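Local structure of putative tetR family transcription regulator (Shewanella loihica, 3PPB) at residues L82-F91 / R181-W189; K10-L21 / I35-L46. The protein probably binds DNA as a transcription regulator of the TetR family. One frame throughout, in Å; residues are numbered along the deposited sequence.

Contact 1: L82-F91 / R181-W189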
# COMPACT_ATOMS: atom_id res chain seq x y z
N LEU A 82 -24.50 12.34 1.38
CA LEU A 82 -23.38 11.53 0.94
C LEU A 82 -22.07 11.85 1.68
O LEU A 82 -21.37 10.92 2.07
CB LEU A 82 -23.16 11.65 -0.57
CG LEU A 82 -21.93 10.86 -1.08
CD1 LEU A 82 -22.20 9.34 -1.17
CD2 LEU A 82 -21.32 11.47 -2.31
N LYS A 83 -21.72 13.14 1.84
CA LYS A 83 -20.48 13.52 2.51
C LYS A 83 -20.49 13.03 3.96
O LYS A 83 -19.48 12.52 4.44
CB LYS A 83 -20.27 15.03 2.43
CG LYS A 83 -18.88 15.47 2.93
CD LYS A 83 -18.76 16.96 2.95
CE LYS A 83 -17.34 17.35 3.29
NZ LYS A 83 -17.11 18.77 2.93
N GLN A 84 -21.65 13.13 4.63
CA GLN A 84 -21.80 12.67 6.01
C GLN A 84 -21.61 11.17 6.09
O GLN A 84 -20.94 10.70 7.00
CB GLN A 84 -23.18 13.07 6.56
CG GLN A 84 -23.37 12.75 8.04
CD GLN A 84 -24.81 12.93 8.49
OE1 GLN A 84 -25.77 12.56 7.80
NE2 GLN A 84 -24.97 13.48 9.67
N ASP A 85 -22.21 10.41 5.14
CA ASP A 85 -22.09 8.94 5.10
C ASP A 85 -20.65 8.54 4.81
O ASP A 85 -20.14 7.63 5.47
CB ASP A 85 -23.02 8.32 4.04
CG ASP A 85 -24.52 8.52 4.25
OD1 ASP A 85 -24.93 8.86 5.38
OD2 ASP A 85 -25.28 8.35 3.28
N ALA A 86 -20.00 9.25 3.84
CA ALA A 86 -18.60 9.01 3.47
C ALA A 86 -17.71 9.23 4.70
O ALA A 86 -16.81 8.44 4.93
CB ALA A 86 -18.18 9.93 2.33
N GLU A 87 -18.01 10.27 5.52
CA GLU A 87 -17.29 10.57 6.76
C GLU A 87 -17.46 9.45 7.78
O GLU A 87 -16.46 9.01 8.35
CB GLU A 87 -17.76 11.90 7.32
CG GLU A 87 -16.92 12.41 8.47
CD GLU A 87 -17.42 13.75 8.95
OE1 GLU A 87 -18.64 13.87 9.23
OE2 GLU A 87 -16.61 14.70 8.98
N GLN A 88 -18.71 8.99 8.01
CA GLN A 88 -19.02 7.87 8.92
C GLN A 88 -18.31 6.60 8.44
O GLN A 88 -17.77 5.87 9.28
CB GLN A 88 -20.53 7.60 8.98
CG GLN A 88 -21.42 8.65 9.60
CD GLN A 88 -22.88 8.19 9.56
OE1 GLN A 88 -23.30 7.28 10.30
NE2 GLN A 88 -23.69 8.78 8.67
N LEU A 89 -18.31 6.32 7.11
CA LEU A 89 -17.67 5.11 6.58
C LEU A 89 -16.16 5.17 6.76
O LEU A 89 -15.56 4.17 7.14
CB LEU A 89 -18.00 4.90 5.10
CG LEU A 89 -19.38 4.30 4.79
CD1 LEU A 89 -19.78 4.60 3.40
CD2 LEU A 89 -19.41 2.78 5.04
N TRP A 90 -15.56 6.35 6.50
CA TRP A 90 -14.13 6.56 6.64
C TRP A 90 -13.69 6.37 8.10
O TRP A 90 -12.75 5.62 8.35
CB TRP A 90 -13.79 7.97 6.15
CG TRP A 90 -12.36 8.37 6.36
CD1 TRP A 90 -11.87 9.19 7.32
CD2 TRP A 90 -11.23 7.91 5.61
NE1 TRP A 90 -10.52 9.35 7.17
CE2 TRP A 90 -10.09 8.55 6.13
CE3 TRP A 90 -11.07 7.01 4.54
CZ2 TRP A 90 -8.81 8.35 5.61
CZ3 TRP A 90 -9.80 6.82 4.02
CH2 TRP A 90 -8.70 7.49 4.54
N PHE A 91 -14.39 7.00 9.06
CA PHE A 91 -14.00 6.86 10.46
C PHE A 91 -14.35 5.47 11.00
O PHE A 91 -13.59 4.97 11.84
CB PHE A 91 -14.52 8.01 11.33
CG PHE A 91 -13.79 9.31 11.02
CD1 PHE A 91 -12.40 9.40 11.11
CD2 PHE A 91 -14.50 10.44 10.62
CE1 PHE A 91 -11.73 10.59 10.79
CE2 PHE A 91 -13.82 11.64 10.34
CZ PHE A 91 -12.44 11.71 10.42
N ARG A 181 -7.46 13.35 12.85
CA ARG A 181 -8.56 12.58 12.26
C ARG A 181 -9.28 13.40 11.18
O ARG A 181 -9.50 12.88 10.08
CB ARG A 181 -9.55 12.15 13.35
CG ARG A 181 -8.92 11.19 14.35
CD ARG A 181 -9.96 10.33 15.06
NE ARG A 181 -10.98 11.13 15.75
CZ ARG A 181 -10.86 11.61 16.97
NH1 ARG A 181 -9.77 11.37 17.69
NH2 ARG A 181 -11.83 12.34 17.50
N SER A 182 -9.61 14.66 11.48
CA SER A 182 -10.28 15.54 10.53
C SER A 182 -9.44 15.74 9.28
O SER A 182 -9.99 15.69 8.18
CB SER A 182 -10.60 16.89 11.15
OG SER A 182 -11.60 16.67 12.13
N ALA A 183 -8.11 15.91 9.45
CA ALA A 183 -7.19 16.10 8.31
C ALA A 183 -7.20 14.87 7.42
O ALA A 183 -7.22 15.01 6.20
CB ALA A 183 -5.78 16.40 8.81
N SER A 184 -7.26 13.66 8.02
CA SER A 184 -7.28 12.41 7.25
C SER A 184 -8.53 12.32 6.39
O SER A 184 -8.40 11.96 5.23
CB SER A 184 -7.12 11.17 8.13
OG SER A 184 -8.32 10.82 8.80
N PHE A 185 -9.70 12.66 6.92
CA PHE A 185 -10.93 12.67 6.08
C PHE A 185 -10.85 13.75 4.97
O PHE A 185 -11.30 13.51 3.84
CB PHE A 185 -12.22 12.90 6.90
CG PHE A 185 -13.47 12.87 6.02
CD1 PHE A 185 -13.86 11.71 5.37
CD2 PHE A 185 -14.22 14.03 5.82
CE1 PHE A 185 -14.98 11.70 4.52
CE2 PHE A 185 -15.35 14.01 4.99
CZ PHE A 185 -15.73 12.84 4.35
N ALA A 186 -10.28 14.93 5.29
CA ALA A 186 -10.14 16.03 4.32
C ALA A 186 -9.32 15.58 3.11
O ALA A 186 -9.75 15.81 1.97
CB ALA A 186 -9.52 17.25 4.98
N LEU A 187 -8.19 14.85 3.34
CA LEU A 187 -7.35 14.34 2.25
C LEU A 187 -8.15 13.35 1.42
O LEU A 187 -8.09 13.41 0.21
CB LEU A 187 -6.05 13.69 2.76
CG LEU A 187 -4.97 14.67 3.27
CD1 LEU A 187 -4.11 14.01 4.31
CD2 LEU A 187 -4.11 15.25 2.14
N PHE A 188 -8.94 12.49 2.08
CA PHE A 188 -9.76 11.47 1.42
C PHE A 188 -10.87 12.11 0.54
O PHE A 188 -10.97 11.80 -0.64
CB PHE A 188 -10.37 10.54 2.48
CG PHE A 188 -11.34 9.52 1.94
CD1 PHE A 188 -10.89 8.42 1.22
CD2 PHE A 188 -12.71 9.64 2.19
CE1 PHE A 188 -11.79 7.46 0.75
CE2 PHE A 188 -13.61 8.69 1.70
CZ PHE A 188 -13.15 7.61 0.98
N TRP A 189 -11.71 12.99 1.14
CA TRP A 189 -12.82 13.64 0.46
C TRP A 189 -12.33 14.56 -0.67
O TRP A 189 -12.87 14.48 -1.78
CB TRP A 189 -13.68 14.45 1.46
CG TRP A 189 -14.90 15.03 0.80
CD1 TRP A 189 -15.09 16.34 0.44
CD2 TRP A 189 -16.08 14.32 0.38
NE1 TRP A 189 -16.32 16.49 -0.17
CE2 TRP A 189 -16.95 15.26 -0.23
CE3 TRP A 189 -16.50 12.97 0.46
CZ2 TRP A 189 -18.21 14.90 -0.75
CZ3 TRP A 189 -17.75 12.62 -0.05
CH2 TRP A 189 -18.59 13.58 -0.62
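In the all-helical body of this TetR-like fold, probably its regulatory part, helix 82-99 packs on helix 178-192 through an aromatic cluster of Trp90, Phe185 and Phe188. The segment axes approach to 10.5 Å, a spacing wide enough to hold rings between them. Phe188 lies on one face of the Trp90 indole as an offset stack, the six-membered ring centroids of Trp90 and Phe188 4.4 Å apart and the planes tilted by 18°. At the edge of the same indole, Trp90 NE1 donates to Ser184 OG over 3.1 Å, nearly straight at 165° and in the ring plane. An alanine at Trp90 is likely to leave the Phe188 face without its stacking partner and deprive Ser184 OG of its indole donor. Ser184 OG in turn donates to Arg181 O within its own helix, a carbonyl that also accepts from Phe185 N. Phe185 fits as a knob among Ala86, Glu87, Trp90 and Phe91, with Glu87 CB over one face and Trp189 CB over the other. Phe91 enters the reciprocal hole formed by Arg181, Ser182, Ser184 and Phe185, its CZ meeting Arg181 O edge-on at 3.2 Å. At the far end Lys83, extended from a CG anti to the backbone N (chi1 -171°), carries its methylenes over one face of the Trp189 indole, a CH-pi contact with CG 3.8 Å from the centroid of the six-membered ring.

Contact 2: K10-L21 / I35-L46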
# COMPACT_ATOMS: atom_id res chain seq x y z
N LYS A 10 -12.18 -26.97 13.36
CA LYS A 10 -10.89 -27.28 12.75
C LYS A 10 -10.54 -26.24 11.70
O LYS A 10 -9.44 -25.70 11.73
CB LYS A 10 -10.89 -28.69 12.13
CG LYS A 10 -10.82 -29.83 13.14
CD LYS A 10 -10.89 -31.15 12.41
CE LYS A 10 -10.72 -32.34 13.30
NZ LYS A 10 -10.99 -33.61 12.56
N LYS A 11 -11.48 -25.95 10.81
CA LYS A 11 -11.33 -24.95 9.75
C LYS A 11 -11.01 -23.58 10.34
O LYS A 11 -10.14 -22.91 9.80
CB LYS A 11 -12.59 -24.88 8.87
CG LYS A 11 -12.30 -24.47 7.43
CD LYS A 11 -13.59 -24.20 6.66
CE LYS A 11 -13.34 -23.65 5.28
NZ LYS A 11 -14.60 -23.26 4.60
N GLN A 12 -11.66 -23.20 11.47
CA GLN A 12 -11.44 -21.88 12.11
C GLN A 12 -10.06 -21.78 12.74
O GLN A 12 -9.45 -20.72 12.66
CB GLN A 12 -12.53 -21.55 13.15
CG GLN A 12 -12.58 -20.09 13.61
CD GLN A 12 -12.70 -19.06 12.49
OE1 GLN A 12 -13.34 -19.29 11.45
NE2 GLN A 12 -12.12 -17.90 12.72
N ALA A 13 -9.58 -22.88 13.37
CA ALA A 13 -8.24 -22.93 13.98
C ALA A 13 -7.17 -22.72 12.90
O ALA A 13 -6.21 -21.98 13.13
CB ALA A 13 -8.03 -24.27 14.68
N ILE A 14 -7.37 -23.33 11.69
CA ILE A 14 -6.46 -23.20 10.55
C ILE A 14 -6.45 -21.74 10.07
O ILE A 14 -5.38 -21.15 9.99
CB ILE A 14 -6.80 -24.18 9.40
CG1 ILE A 14 -6.53 -25.65 9.81
CG2 ILE A 14 -6.02 -23.79 8.11
CD1 ILE A 14 -7.38 -26.71 9.07
N LEU A 15 -7.65 -21.17 9.80
CA LEU A 15 -7.79 -19.79 9.32
C LEU A 15 -7.16 -18.77 10.28
O LEU A 15 -6.35 -17.96 9.83
CB LEU A 15 -9.27 -19.48 9.09
CG LEU A 15 -9.87 -20.05 7.82
CD1 LEU A 15 -11.39 -20.12 7.92
CD2 LEU A 15 -9.46 -19.25 6.59
N GLU A 16 -7.45 -18.87 11.59
CA GLU A 16 -6.91 -18.00 12.65
C GLU A 16 -5.38 -18.14 12.80
O GLU A 16 -4.70 -17.13 13.02
CB GLU A 16 -7.55 -18.34 14.01
CG GLU A 16 -8.95 -17.77 14.20
CD GLU A 16 -9.53 -17.96 15.59
OE1 GLU A 16 -8.76 -17.88 16.58
OE2 GLU A 16 -10.76 -18.15 15.69
N THR A 17 -4.86 -19.38 12.72
CA THR A 17 -3.42 -19.65 12.85
C THR A 17 -2.70 -19.13 11.60
O THR A 17 -1.65 -18.51 11.74
CB THR A 17 -3.15 -21.15 13.11
OG1 THR A 17 -3.60 -21.53 14.42
CG2 THR A 17 -1.69 -21.51 12.98
N ALA A 18 -3.29 -19.38 10.39
CA ALA A 18 -2.76 -18.89 9.10
C ALA A 18 -2.65 -17.36 9.11
O ALA A 18 -1.63 -16.83 8.67
CB ALA A 18 -3.65 -19.34 7.94
N LEU A 19 -3.69 -16.67 9.63
CA LEU A 19 -3.71 -15.20 9.71
C LEU A 19 -2.51 -14.71 10.51
O LEU A 19 -1.78 -13.85 10.03
CB LEU A 19 -5.04 -14.69 10.32
CG LEU A 19 -5.12 -13.18 10.61
CD1 LEU A 19 -5.35 -12.37 9.33
CD2 LEU A 19 -6.22 -12.88 11.60
N GLN A 20 -2.30 -15.28 11.71
CA GLN A 20 -1.17 -14.94 12.56
C GLN A 20 0.17 -15.16 11.84
O GLN A 20 1.02 -14.26 11.82
CB GLN A 20 -1.20 -15.77 13.86
CG GLN A 20 -2.33 -15.41 14.82
N LEU A 21 0.36 -16.33 11.23
CA LEU A 21 1.63 -16.68 10.59
C LEU A 21 1.89 -15.92 9.30
O LEU A 21 3.03 -15.52 9.09
CB LEU A 21 1.72 -18.19 10.35
CG LEU A 21 1.82 -19.06 11.60
CD1 LEU A 21 1.55 -20.50 11.27
CD2 LEU A 21 3.20 -18.93 12.28
N ILE A 35 1.48 -24.28 9.91
CA ILE A 35 0.08 -23.87 10.09
C ILE A 35 -0.70 -24.96 10.80
O ILE A 35 -1.34 -24.68 11.81
CB ILE A 35 -0.64 -23.47 8.76
CG1 ILE A 35 0.09 -22.31 8.03
CG2 ILE A 35 -2.12 -23.13 9.04
CD1 ILE A 35 -0.42 -21.99 6.55
N ALA A 36 -0.63 -26.21 10.27
CA ALA A 36 -1.32 -27.38 10.81
C ALA A 36 -0.96 -27.61 12.27
O ALA A 36 -1.87 -27.71 13.10
CB ALA A 36 -1.00 -28.62 9.99
N ARG A 37 0.36 -27.64 12.60
CA ARG A 37 0.87 -27.85 13.95
C ARG A 37 0.37 -26.77 14.91
O ARG A 37 -0.20 -27.11 15.96
CB ARG A 37 2.41 -27.86 13.95
CG ARG A 37 3.03 -28.20 15.31
CD ARG A 37 4.55 -28.21 15.29
NE ARG A 37 5.14 -26.91 14.94
CZ ARG A 37 5.69 -26.63 13.76
NH1 ARG A 37 5.72 -27.56 12.81
NH2 ARG A 37 6.20 -25.43 13.52
N GLU A 38 0.57 -25.49 14.56
CA GLU A 38 0.15 -24.37 15.40
C GLU A 38 -1.38 -24.38 15.59
O GLU A 38 -1.84 -23.97 16.65
CB GLU A 38 0.63 -23.04 14.83
CG GLU A 38 2.14 -22.86 14.82
CD GLU A 38 2.73 -22.41 16.14
OE1 GLU A 38 2.82 -23.25 17.07
OE2 GLU A 38 3.13 -21.23 16.23
N ALA A 39 -2.15 -24.89 14.60
CA ALA A 39 -3.62 -24.97 14.69
C ALA A 39 -4.05 -26.19 15.51
O ALA A 39 -5.14 -26.19 16.09
CB ALA A 39 -4.25 -25.03 13.29
N GLY A 40 -3.18 -27.20 15.57
CA GLY A 40 -3.43 -28.44 16.28
C GLY A 40 -4.23 -29.41 15.44
O GLY A 40 -5.13 -30.08 15.95
N VAL A 41 -3.95 -29.43 14.11
CA VAL A 41 -4.59 -30.33 13.14
C VAL A 41 -3.52 -31.11 12.36
O VAL A 41 -2.39 -30.64 12.23
CB VAL A 41 -5.59 -29.64 12.17
CG1 VAL A 41 -6.80 -29.08 12.91
CG2 VAL A 41 -4.91 -28.59 11.29
N ALA A 42 -3.90 -32.29 11.85
CA ALA A 42 -3.03 -33.10 11.00
C ALA A 42 -2.93 -32.41 9.64
O ALA A 42 -3.91 -31.79 9.22
CB ALA A 42 -3.59 -34.51 10.85
N THR A 43 -1.77 -32.51 8.97
CA THR A 43 -1.56 -31.88 7.65
C THR A 43 -2.66 -32.30 6.66
O THR A 43 -3.08 -31.48 5.85
CB THR A 43 -0.16 -32.18 7.10
OG1 THR A 43 0.13 -33.57 7.26
CG2 THR A 43 0.92 -31.36 7.79
N GLY A 44 -3.13 -33.54 6.78
CA GLY A 44 -4.20 -34.10 5.96
C GLY A 44 -5.50 -33.33 6.10
O GLY A 44 -6.17 -33.06 5.10
N THR A 45 -5.85 -32.92 7.34
CA THR A 45 -7.04 -32.12 7.65
C THR A 45 -6.91 -30.71 7.03
O THR A 45 -7.92 -30.17 6.53
CB THR A 45 -7.23 -32.03 9.16
OG1 THR A 45 -7.22 -33.35 9.71
CG2 THR A 45 -8.51 -31.31 9.55
N LEU A 46 -5.69 -30.12 7.04
CA LEU A 46 -5.47 -28.81 6.44
C LEU A 46 -5.77 -28.84 4.94
O LEU A 46 -6.42 -27.92 4.43
CB LEU A 46 -4.04 -28.30 6.69
CG LEU A 46 -3.76 -26.83 6.31
CD1 LEU A 46 -2.79 -26.22 7.26
CD2 LEU A 46 -3.21 -26.70 4.89
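Ile14 sits as a knob among Ile35, Ala39, Thr45 and Leu46, and its branches divide the work. CG1 meets Val41 CG2 at 3.7 Å, CD1 continues toward the backbone of the next helix and lies 3.9 Å from Leu46 CA, and CG2 rests between Ile35 CG2 and Leu46 CD1. The reciprocal knob is Ile35, set among Ile14, Thr17, Ala18 and Leu21; Leu21 CD1 comes within 4.0 Å of Ile35 CG1. Where the backbones draw closest, small residues meet: the CA atoms of Ala13 and Ala39 are 5.1 Å apart, and Ala39 CB touches Ala13 O. Thr17 crosses Glu38 at about a right angle, and its methyl CG2 is 3.3 Å from Glu38 CB.

Segment 35-46 belongs to the predicted helix-turn-helix motif, and helix 10-24 packs across both of its helices and the turn between them; the axis of segment 10-21 passes 8.6 Å from that of helix 35-39, their N-to-C directions 116° apart. In the turn, Gly40, with positive phi, is the C' residue of a Schellman motif in which Val41 N bonds to Ala36 O, and this reversal brings Val41 back against Ile14.

Thr17 is itself oriented by its hydroxyl: with OG1 anti to the carbonyl carbon (chi1 -69°), it donates to Ala13 O over 2.9 Å, while Thr17 N reaches that oxygen from the opposite face of the carbonyl plane. At the rim, the extended Lys10 chain runs past Val41 and lays CD 3.7 Å from Thr45 CG2. Farther out, Leu56 of helix 53-74 packs on Ile14, Ala18 and Ile35, and Phe50 also touches Ile14.

Contact 2 lies in the predicted DNA-binding end of the chain and contact 1 in what is probably the regulatory body, on opposite sides of the chain's centre. Their centres are 38 Å apart and their nearest atoms about 19 Å, so neither touches the other; along the sequence contact 2 closes before contact 1 opens. Helix 53-74 lies between them in sequence and packs directly on contact 2. Contact 1 also lies beside the dimer interface: Tyr148 and Leu152 of the second subunit pack on helix 178-192, whereas no other chain of the assembly touches contact 2. At contact 1 a tetraethylene glycol, probably from crystallisation, hydrogen-bonds to Arg181 NE, while Arg181 NH1 bonds to Trp175 O.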